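Local coordinates for protein Poly(Beta-D-mannuronate) lyase (Pseudopedobacter saltans, PDB 7O79) that probably cleaves alginate by beta-elimination, as a poly(beta-D-mannuronate) lyase of polysaccharide lyase family 6 built on a parallel beta-helix, at residues Thr241-Phe246 / His266-Tyr271; Leu319-Thr324 / Ile357-Ile362; Tyr256-Ala261 / Asn270-Val275. All blocks are in the same frame, centred on the assembly; numbering follows the deposited sequence.

Interaction 1: Thr241-Phe246 / His266-Tyr271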
loop_
_atom_site.group_PDB
_atom_site.type_symbol
_atom_site.label_atom_id
_atom_site.label_comp_id
_atom_site.label_asym_id
_atom_site.label_seq_id
_atom_site.Cartn_x
_atom_site.Cartn_y
_atom_site.Cartn_z
ATOM N N THR A 241 2.841 -10.711 -0.428
ATOM C CA THR A 241 2.211 -11.256 -1.626
ATOM C C THR A 241 1.701 -10.114 -2.490
ATOM O O THR A 241 0.917 -9.276 -2.030
ATOM C CB THR A 241 1.076 -12.221 -1.276
ATOM O OG1 THR A 241 1.608 -13.359 -0.591
ATOM C CG2 THR A 241 0.362 -12.690 -2.536
ATOM N N ILE A 242 2.158 -10.077 -3.738
ATOM C CA ILE A 242 1.752 -9.063 -4.706
ATOM C C ILE A 242 1.322 -9.840 -5.943
ATOM O O ILE A 242 2.167 -10.350 -6.683
ATOM C CB ILE A 242 2.880 -8.069 -5.013
ATOM C CG1 ILE A 242 3.323 -7.395 -3.709
ATOM C CG2 ILE A 242 2.400 -6.984 -5.977
ATOM C CD1 ILE A 242 4.486 -6.458 -3.869
ATOM N N GLU A 243 0.012 -9.954 -6.159
ATOM C CA GLU A 243 -0.535 -10.878 -7.147
ATOM C C GLU A 243 -1.717 -10.276 -7.877
ATOM O O GLU A 243 -2.534 -9.580 -7.279
ATOM C CB GLU A 243 -0.988 -12.200 -6.512
ATOM C CG GLU A 243 0.144 -13.016 -5.955
ATOM C CD GLU A 243 -0.319 -14.332 -5.347
ATOM O OE1 GLU A 243 0.558 -15.195 -5.105
ATOM O OE2 GLU A 243 -1.532 -14.471 -5.064
ATOM N N GLU A 244 -1.799 -10.574 -9.173
ATOM C CA GLU A 244 -2.983 -10.306 -9.993
ATOM C C GLU A 244 -3.334 -8.827 -10.065
ATOM O O GLU A 244 -4.505 -8.473 -10.236
ATOM C CB GLU A 244 -4.182 -11.128 -9.515
ATOM C CG GLU A 244 -4.009 -12.623 -9.773
ATOM C CD GLU A 244 -4.817 -13.483 -8.819
ATOM O OE1 GLU A 244 -4.218 -14.352 -8.155
ATOM O OE2 GLU A 244 -6.046 -13.288 -8.726
ATOM N N ASN A 245 -2.325 -7.957 -9.964
ATOM C CA ASN A 245 -2.529 -6.521 -10.087
ATOM C C ASN A 245 -2.361 -6.097 -11.541
ATOM O O ASN A 245 -1.731 -6.788 -12.340
ATOM C CB ASN A 245 -1.548 -5.729 -9.211
ATOM C CG ASN A 245 -1.676 -6.064 -7.739
ATOM O OD1 ASN A 245 -2.593 -5.584 -7.068
ATOM N ND2 ASN A 245 -0.753 -6.889 -7.221
ATOM N N PHE A 246 -2.951 -4.954 -11.877
ATOM C CA PHE A 246 -2.841 -4.368 -13.205
ATOM C C PHE A 246 -2.256 -2.979 -13.052
ATOM O O PHE A 246 -2.838 -2.130 -12.372
ATOM C CB PHE A 246 -4.195 -4.282 -13.903
ATOM C CG PHE A 246 -4.777 -5.610 -14.293
ATOM C CD1 PHE A 246 -4.537 -6.144 -15.551
ATOM C CD2 PHE A 246 -5.622 -6.295 -13.426
ATOM C CE1 PHE A 246 -5.093 -7.357 -15.926
ATOM C CE2 PHE A 246 -6.180 -7.518 -13.801
ATOM C CZ PHE A 246 -5.915 -8.036 -15.056
ATOM N N HIS A 266 6.015 -13.559 -2.866
ATOM C CA HIS A 266 5.305 -14.195 -3.976
ATOM C C HIS A 266 4.793 -13.073 -4.856
ATOM O O HIS A 266 3.915 -12.307 -4.441
ATOM C CB HIS A 266 4.138 -15.062 -3.485
ATOM C CG HIS A 266 4.562 -16.336 -2.827
ATOM N ND1 HIS A 266 3.658 -17.245 -2.324
ATOM C CD2 HIS A 266 5.792 -16.853 -2.583
ATOM C CE1 HIS A 266 4.313 -18.268 -1.799
ATOM N NE2 HIS A 266 5.608 -18.060 -1.953
ATOM N N VAL A 267 5.353 -12.946 -6.047
ATOM C CA VAL A 267 4.997 -11.870 -6.959
ATOM C C VAL A 267 4.585 -12.557 -8.251
ATOM O O VAL A 267 5.439 -12.942 -9.051
ATOM C CB VAL A 267 6.148 -10.876 -7.175
ATOM C CG1 VAL A 267 5.802 -9.880 -8.248
ATOM C CG2 VAL A 267 6.442 -10.144 -5.881
ATOM N N VAL A 268 3.278 -12.753 -8.438
ATOM C CA VAL A 268 2.743 -13.660 -9.458
ATOM C C VAL A 268 1.532 -13.034 -10.132
ATOM O O VAL A 268 0.725 -12.359 -9.484
ATOM C CB VAL A 268 2.359 -15.031 -8.853
ATOM C CG1 VAL A 268 2.045 -16.030 -9.960
ATOM C CG2 VAL A 268 3.497 -15.564 -7.965
ATOM N N ASN A 269 1.399 -13.279 -11.445
ATOM C CA ASN A 269 0.211 -12.918 -12.222
ATOM C C ASN A 269 -0.067 -11.421 -12.241
ATOM O O ASN A 269 -1.226 -11.003 -12.327
ATOM C CB ASN A 269 -1.021 -13.683 -11.730
ATOM C CG ASN A 269 -0.925 -15.168 -12.028
ATOM O OD1 ASN A 269 -0.572 -15.554 -13.143
ATOM N ND2 ASN A 269 -1.219 -16.004 -11.036
ATOM N N ASN A 270 0.982 -10.600 -12.207
ATOM C CA ASN A 270 0.837 -9.155 -12.353
ATOM C C ASN A 270 1.020 -8.730 -13.807
ATOM O O ASN A 270 1.887 -9.241 -14.516
ATOM C CB ASN A 270 1.839 -8.416 -11.454
ATOM C CG ASN A 270 1.676 -8.800 -9.980
ATOM O OD1 ASN A 270 0.698 -8.412 -9.344
ATOM N ND2 ASN A 270 2.599 -9.599 -9.460
ATOM N N TYR A 271 0.204 -7.777 -14.240
ATOM C CA TYR A 271 0.269 -7.222 -15.591
ATOM C C TYR A 271 0.680 -5.755 -15.515
ATOM O O TYR A 271 -0.089 -4.916 -15.031
ATOM C CB TYR A 271 -1.077 -7.375 -16.282
ATOM C CG TYR A 271 -1.066 -6.998 -17.743
ATOM C CD1 TYR A 271 -0.763 -7.948 -18.708
ATOM C CD2 TYR A 271 -1.415 -5.725 -18.161
ATOM C CE1 TYR A 271 -0.770 -7.640 -20.040
ATOM C CE2 TYR A 271 -1.428 -5.401 -19.507
ATOM C CZ TYR A 271 -1.096 -6.370 -20.440
ATOM O OH TYR A 271 -1.098 -6.091 -21.777
HETATM O O HOH W 1 0.695 -16.704 -0.999
HETATM O O HOH W 2 -1.767 -15.407 -8.372
HETATM O O HOH W 3 -3.024 -9.320 -13.787
#
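Thr241 pairs with His266 at the start of two parallel strands, which belong to successive coils of a right-handed parallel beta-helix. The axes of strands 241-243 and 266-268 come within 4.8 Å of each other and are almost exactly parallel. Ile242 gives its N-H to His266 O. Its own carbonyl is gripped twice, by Val268 N and by the side-chain amide of Asn270, from opposite faces of the carbonyl plane. Asn270 ND2 comes within 2.9 Å of Ile242 O, from above that plane, and the bond is nearly straight (173°). Glu243 is on the face opposite the Ile242 side chain and lies alongside Val268 and His266, pointing the same way. Its carboxylate is almost parallel to the His266 ring. Glu244 and Asn269 both take a left-handed backbone conformation, which bends each coil. Their side chains run together, with Glu244 CG 3.7 Å from Asn269 CB. A water joins Glu244 OE1 to Asn269 ND2, while Asn269 OD1 is held by the backbone of Arg439 and Ile440. Asn245 sits beside Asn270, their amides nearly coplanar (4°). Asn270 OD1 accepts from Asn245 N at 3.1 Å and from Asn245 ND2 at 3.0 Å, one from each face of its plane. Both asparagines have CG anti to the carbonyl carbon (chi1 near -60°) and similar second torsions, which turns the two amides the same way. The strands re-pair where Tyr271 N meets Asn245 O. The two aromatic side chains then cross obliquely, with a water over one face of Phe246, toward its rim, and Phe246 CD1 3.7 Å from Tyr271 CB.

Interaction 2: Leu319-Thr324 / Ile357-Ile362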
loop_
_atom_site.group_PDB
_atom_site.type_symbol
_atom_site.label_atom_id
_atom_site.label_comp_id
_atom_site.label_asym_id
_atom_site.label_seq_id
_atom_site.Cartn_x
_atom_site.Cartn_y
_atom_site.Cartn_z
ATOM N N LEU A 319 9.391 -15.897 -5.083
ATOM C CA LEU A 319 8.765 -16.430 -6.292
ATOM C C LEU A 319 8.326 -15.254 -7.156
ATOM O O LEU A 319 7.434 -14.494 -6.767
ATOM C CB LEU A 319 7.571 -17.319 -5.938
ATOM C CG LEU A 319 7.028 -18.219 -7.049
ATOM C CD1 LEU A 319 7.974 -19.400 -7.321
ATOM C CD2 LEU A 319 5.627 -18.714 -6.686
ATOM N N TYR A 320 8.934 -15.111 -8.333
ATOM C CA TYR A 320 8.671 -13.994 -9.243
ATOM C C TYR A 320 8.294 -14.587 -10.603
ATOM O O TYR A 320 9.133 -14.616 -11.499
ATOM C CB TYR A 320 9.912 -13.064 -9.329
ATOM C CG TYR A 320 10.281 -12.485 -7.973
ATOM C CD1 TYR A 320 9.618 -11.370 -7.472
ATOM C CD2 TYR A 320 11.255 -13.082 -7.179
ATOM C CE1 TYR A 320 9.943 -10.844 -6.211
ATOM C CE2 TYR A 320 11.583 -12.561 -5.909
ATOM C CZ TYR A 320 10.910 -11.452 -5.438
ATOM O OH TYR A 320 11.229 -10.930 -4.197
ATOM N N VAL A 321 7.036 -15.047 -10.745
ATOM C CA VAL A 321 6.647 -15.962 -11.821
ATOM C C VAL A 321 5.374 -15.477 -12.501
ATOM O O VAL A 321 4.512 -14.847 -11.877
ATOM C CB VAL A 321 6.451 -17.413 -11.282
ATOM C CG1 VAL A 321 6.096 -18.372 -12.396
ATOM C CG2 VAL A 321 7.728 -17.909 -10.651
ATOM N N ASN A 322 5.260 -15.777 -13.802
ATOM C CA ASN A 322 4.019 -15.561 -14.549
ATOM C C ASN A 322 3.536 -14.122 -14.480
ATOM O O ASN A 322 2.338 -13.866 -14.324
ATOM C CB ASN A 322 2.916 -16.496 -14.070
ATOM C CG ASN A 322 3.182 -17.925 -14.447
ATOM O OD1 ASN A 322 3.334 -18.785 -13.589
ATOM N ND2 ASN A 322 3.236 -18.187 -15.752
ATOM N N ASN A 323 4.468 -13.181 -14.576
ATOM C CA ASN A 323 4.127 -11.771 -14.687
ATOM C C ASN A 323 4.344 -11.300 -16.118
ATOM O O ASN A 323 5.046 -11.935 -16.906
ATOM C CB ASN A 323 4.967 -10.919 -13.725
ATOM C CG ASN A 323 4.803 -11.336 -12.260
ATOM O OD1 ASN A 323 3.790 -11.019 -11.626
ATOM N ND2 ASN A 323 5.805 -12.037 -11.715
ATOM N N THR A 324 3.741 -10.160 -16.445
ATOM C CA THR A 324 3.912 -9.551 -17.756
ATOM C C THR A 324 4.334 -8.102 -17.573
ATOM O O THR A 324 3.676 -7.354 -16.843
ATOM C CB THR A 324 2.619 -9.661 -18.563
ATOM O OG1 THR A 324 2.319 -11.048 -18.743
ATOM C CG2 THR A 324 2.739 -8.975 -19.907
ATOM N N ILE A 357 12.742 -16.700 -10.874
ATOM C CA ILE A 357 12.357 -15.623 -11.781
ATOM C C ILE A 357 12.109 -16.247 -13.148
ATOM O O ILE A 357 13.011 -16.267 -13.992
ATOM C CB ILE A 357 13.460 -14.549 -11.855
ATOM C CG1 ILE A 357 13.957 -14.210 -10.434
ATOM C CG2 ILE A 357 12.962 -13.309 -12.643
ATOM C CD1 ILE A 357 15.247 -13.379 -10.384
ATOM N N THR A 358 10.908 -16.798 -13.363
ATOM C CA THR A 358 10.630 -17.603 -14.557
ATOM C C THR A 358 9.242 -17.300 -15.103
ATOM O O THR A 358 8.390 -16.747 -14.411
ATOM C CB THR A 358 10.679 -19.111 -14.287
ATOM O OG1 THR A 358 9.646 -19.454 -13.359
ATOM C CG2 THR A 358 12.016 -19.534 -13.729
ATOM N N HIS A 359 9.025 -17.690 -16.364
ATOM C CA HIS A 359 7.713 -17.613 -17.001
ATOM C C HIS A 359 7.158 -16.191 -17.026
ATOM O O HIS A 359 5.952 -15.973 -16.927
ATOM C CB HIS A 359 6.736 -18.590 -16.344
ATOM C CG HIS A 359 7.182 -20.015 -16.440
ATOM N ND1 HIS A 359 8.079 -20.583 -15.559
ATOM C CD2 HIS A 359 6.874 -20.982 -17.339
ATOM C CE1 HIS A 359 8.287 -21.844 -15.899
ATOM N NE2 HIS A 359 7.570 -22.109 -16.977
ATOM N N ASN A 360 8.037 -15.222 -17.244
ATOM C CA ASN A 360 7.649 -13.827 -17.359
ATOM C C ASN A 360 7.695 -13.397 -18.819
ATOM O O ASN A 360 8.514 -13.896 -19.596
ATOM C CB ASN A 360 8.586 -12.948 -16.522
ATOM C CG ASN A 360 8.491 -13.277 -15.039
ATOM O OD1 ASN A 360 7.467 -13.014 -14.398
ATOM N ND2 ASN A 360 9.542 -13.895 -14.495
ATOM N N ILE A 361 6.811 -12.467 -19.182
ATOM C CA ILE A 361 6.792 -11.846 -20.506
ATOM C C ILE A 361 7.269 -10.411 -20.348
ATOM O O ILE A 361 6.829 -9.718 -19.423
ATOM C CB ILE A 361 5.384 -11.889 -21.127
ATOM C CG1 ILE A 361 5.056 -13.306 -21.595
ATOM C CG2 ILE A 361 5.256 -10.855 -22.275
ATOM C CD1 ILE A 361 3.672 -13.428 -22.184
ATOM N N ILE A 362 8.184 -9.969 -21.233
ATOM C CA ILE A 362 8.836 -8.666 -21.107
ATOM C C ILE A 362 9.003 -8.007 -22.474
ATOM O O ILE A 362 9.375 -8.660 -23.459
ATOM C CB ILE A 362 10.227 -8.760 -20.439
ATOM C CG1 ILE A 362 10.201 -9.540 -19.119
ATOM C CG2 ILE A 362 10.811 -7.376 -20.206
ATOM C CD1 ILE A 362 11.476 -10.337 -18.889
#
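Ile357 packs its CG1 against CB of Tyr320 on two neighbouring coils of the parallel beta-helix. Both side chains point to the inner side, with the isoleucines and leucines of strands 333-337 and 280-283. Backbone pairing is slack here: the bonds from Thr358 N to Tyr320 O and from Asn322 N to Thr358 O are weak. Turned between the backbone N and the carbonyl carbon (chi1 64°), Thr358 OG1 packs on the two methyls of Val321 and is 2.9 Å from His359 ND1, hydrogen-bonded at the imidazole edge, in the ring plane. His359 has a left-handed backbone, as does Asn322. CB of His359 is 3.6 Å from Asn322 ND2, which bonds to Gly437 O. Asn360 firms up the bend. Its ND2 donates to Tyr320 O at 3.1 Å, almost straight (170°), and its OD1 accepts from Asn323 N at 3.0 Å. Asn323 ND2 adds a weak bond to the same oxygen and a stronger one to Val267 O. The two amides lie side by side, 5° from coplanar. With a valine in place of Asn360, Tyr320 O would probably keep just the weak bond from Thr358 N across this contact, and Asn323 N would be left without its acceptor. Ile361 restores firm pairing, its N 2.9 Å from Asn323 O. Its side chain runs alongside Thr324, with Ile361 CG2 and Thr324 CG2 3.9 Å apart.

Interaction 3: Tyr256-Ala261 / Asn270-Val275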
loop_
_atom_site.group_PDB
_atom_site.type_symbol
_atom_site.label_atom_id
_atom_site.label_comp_id
_atom_site.label_asym_id
_atom_site.label_seq_id
_atom_site.Cartn_x
_atom_site.Cartn_y
_atom_site.Cartn_z
ATOM N N TYR A 256 6.224 3.336 -12.350
ATOM C CA TYR A 256 6.946 2.086 -12.516
ATOM C C TYR A 256 6.127 0.962 -11.906
ATOM O O TYR A 256 4.993 1.164 -11.462
ATOM C CB TYR A 256 8.370 2.234 -11.975
ATOM C CG TYR A 256 8.582 2.276 -10.477
ATOM C CD1 TYR A 256 8.737 1.110 -9.735
ATOM C CD2 TYR A 256 8.744 3.493 -9.825
ATOM C CE1 TYR A 256 8.990 1.158 -8.352
ATOM C CE2 TYR A 256 8.996 3.558 -8.462
ATOM C CZ TYR A 256 9.130 2.383 -7.730
ATOM O OH TYR A 256 9.399 2.464 -6.381
ATOM N N GLY A 257 6.690 -0.243 -11.937
ATOM C CA GLY A 257 5.933 -1.419 -11.586
ATOM C C GLY A 257 6.012 -1.836 -10.131
ATOM O O GLY A 257 5.400 -1.220 -9.244
ATOM N N ILE A 258 6.752 -2.910 -9.889
ATOM C CA ILE A 258 6.838 -3.547 -8.582
ATOM C C ILE A 258 8.289 -3.531 -8.116
ATOM O O ILE A 258 9.210 -3.763 -8.908
ATOM C CB ILE A 258 6.255 -4.980 -8.648
ATOM C CG1 ILE A 258 4.769 -4.912 -9.023
ATOM C CG2 ILE A 258 6.448 -5.727 -7.348
ATOM C CD1 ILE A 258 4.191 -6.205 -9.610
ATOM N N ARG A 259 8.488 -3.235 -6.831
ATOM C CA ARG A 259 9.822 -3.180 -6.243
ATOM C C ARG A 259 9.827 -3.843 -4.871
ATOM O O ARG A 259 8.963 -3.554 -4.035
ATOM C CB ARG A 259 10.305 -1.741 -6.134
ATOM C CG ARG A 259 11.438 -1.567 -5.163
ATOM C CD ARG A 259 12.242 -0.322 -5.462
ATOM N NE ARG A 259 11.655 0.918 -4.957
ATOM C CZ ARG A 259 11.836 1.417 -3.732
ATOM N NH1 ARG A 259 12.540 0.748 -2.821
ATOM N NH2 ARG A 259 11.293 2.589 -3.409
ATOM N N LEU A 260 10.799 -4.736 -4.637
ATOM C CA LEU A 260 10.845 -5.503 -3.397
ATOM C C LEU A 260 12.218 -5.434 -2.746
ATOM O O LEU A 260 13.246 -5.506 -3.432
ATOM C CB LEU A 260 10.532 -7.001 -3.603
ATOM C CG LEU A 260 9.098 -7.522 -3.704
ATOM C CD1 LEU A 260 8.321 -7.225 -2.410
ATOM C CD2 LEU A 260 8.400 -7.001 -4.924
ATOM N N ALA A 261 12.219 -5.356 -1.415
ATOM C CA ALA A 261 13.314 -5.854 -0.582
ATOM C C ALA A 261 12.785 -6.998 0.278
ATOM O O ALA A 261 11.593 -7.038 0.604
ATOM C CB ALA A 261 13.886 -4.750 0.317
ATOM N N ASN A 270 0.982 -10.600 -12.207
ATOM C CA ASN A 270 0.837 -9.155 -12.353
ATOM C C ASN A 270 1.020 -8.730 -13.807
ATOM O O ASN A 270 1.887 -9.241 -14.516
ATOM C CB ASN A 270 1.839 -8.416 -11.454
ATOM C CG ASN A 270 1.676 -8.800 -9.980
ATOM O OD1 ASN A 270 0.698 -8.412 -9.344
ATOM N ND2 ASN A 270 2.599 -9.599 -9.460
ATOM N N TYR A 271 0.204 -7.777 -14.240
ATOM C CA TYR A 271 0.269 -7.222 -15.591
ATOM C C TYR A 271 0.680 -5.755 -15.515
ATOM O O TYR A 271 -0.089 -4.916 -15.031
ATOM C CB TYR A 271 -1.077 -7.375 -16.282
ATOM C CG TYR A 271 -1.066 -6.998 -17.743
ATOM C CD1 TYR A 271 -0.763 -7.948 -18.708
ATOM C CD2 TYR A 271 -1.415 -5.725 -18.161
ATOM C CE1 TYR A 271 -0.770 -7.640 -20.040
ATOM C CE2 TYR A 271 -1.428 -5.401 -19.507
ATOM C CZ TYR A 271 -1.096 -6.370 -20.440
ATOM O OH TYR A 271 -1.098 -6.091 -21.777
ATOM N N VAL A 272 1.881 -5.445 -15.998
ATOM C CA VAL A 272 2.439 -4.094 -15.957
ATOM C C VAL A 272 2.738 -3.663 -17.385
ATOM O O VAL A 272 3.399 -4.398 -18.131
ATOM C CB VAL A 272 3.717 -4.033 -15.095
ATOM C CG1 VAL A 272 4.287 -2.621 -15.061
ATOM C CG2 VAL A 272 3.423 -4.539 -13.680
ATOM N N ARG A 273 2.267 -2.474 -17.764
ATOM C CA ARG A 273 2.582 -2.002 -19.100
ATOM C C ARG A 273 2.590 -0.482 -19.160
ATOM O O ARG A 273 1.888 0.198 -18.407
ATOM C CB ARG A 273 1.620 -2.600 -20.132
ATOM C CG ARG A 273 0.161 -2.217 -19.968
ATOM C CD ARG A 273 -0.587 -2.414 -21.293
ATOM N NE ARG A 273 0.146 -1.785 -22.385
ATOM C CZ ARG A 273 0.630 -2.410 -23.459
ATOM N NH1 ARG A 273 0.465 -3.720 -23.614
ATOM N NH2 ARG A 273 1.293 -1.704 -24.384
ATOM N N ASP A 274 3.435 0.038 -20.056
ATOM C CA ASP A 274 3.508 1.474 -20.359
ATOM C C ASP A 274 3.874 2.268 -19.113
ATOM O O ASP A 274 3.312 3.329 -18.832
ATOM C CB ASP A 274 2.208 2.010 -20.972
ATOM C CG ASP A 274 1.601 1.075 -22.016
ATOM O OD1 ASP A 274 2.334 0.597 -22.897
ATOM O OD2 ASP A 274 0.371 0.855 -21.990
ATOM N N VAL A 275 4.797 1.745 -18.338
ATOM C CA VAL A 275 5.350 2.518 -17.237
ATOM C C VAL A 275 6.649 3.135 -17.715
ATOM O O VAL A 275 7.301 2.653 -18.653
ATOM C CB VAL A 275 5.553 1.692 -15.948
ATOM C CG1 VAL A 275 4.201 1.262 -15.362
ATOM C CG2 VAL A 275 6.410 0.492 -16.236
#
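Ile258 crosses the Asn270 side chain at about a right angle and presses its CD1 methyl onto it. CD1 lies 3.6 Å from Asn270 CG and 3.7 Å from Asn270 CB. The branch reaches that far because CG1 is anti to the carbonyl carbon and the chain then extends (chi2 159°). The methyl sits over the flat of the amide, also 3.8 Å from Asn270 ND2, while the polar ends are held by other coils, Asn323 among them. Val272 also points toward segment 256-261, with its CG1, anti to its backbone N, 4.0 Å from Gly257 CA. The fit is close: a beta carbon on Gly257 would lie about 3.3 Å from Val272 CG1. Further on, Val275 turns inward and sets its CB 3.7 Å from Tyr256 CA. It meets backbone there, since the tyrosine side chain leads away. Tyr256 OH instead receives a bond from Arg259 NE. Arg273 and Asp274 take no part in the contact but form a salt bridge, side-on through two nitrogens, with Arg273 NE 2.7 Å from Asp274 OD2 and NH2 on OD1; Asn327 also bonds Asp274 OD1. The contact is van der Waals packing: methyls and a methine meet an amide, each other and backbone. Strands 255-260 and 266-273 belong to different walls, and their inward residues fill the narrow interior typical of a right-handed parallel beta-helix.

Overall arrangement
Interactions 1 and 2 are successive steps along one wall of the beta-helix, their centres about 10 Å apart. Between them, Val267 N lies 2.7 Å from Leu319 O and Thr324 N lies 2.8 Å from Asn270 O, both probable hydrogen bonds. Asn245, Asn270, Asn323 and Asn360 also form a row from coil to coil, where Asn270 ND2 donates to Asn323 OD1 and Asn395 OD1 accepts from Asn360 N. Interaction 3 shares Asn270 and Tyr271 with interaction 1, centres about 9 Å apart, but reaches across the interior to another wall. There Leu260 CD2 packs 3.8 Å from Val267 CG2. The centres of interactions 2 and 3 are about 12 Å apart. All three are structural contacts, and no ligand takes part.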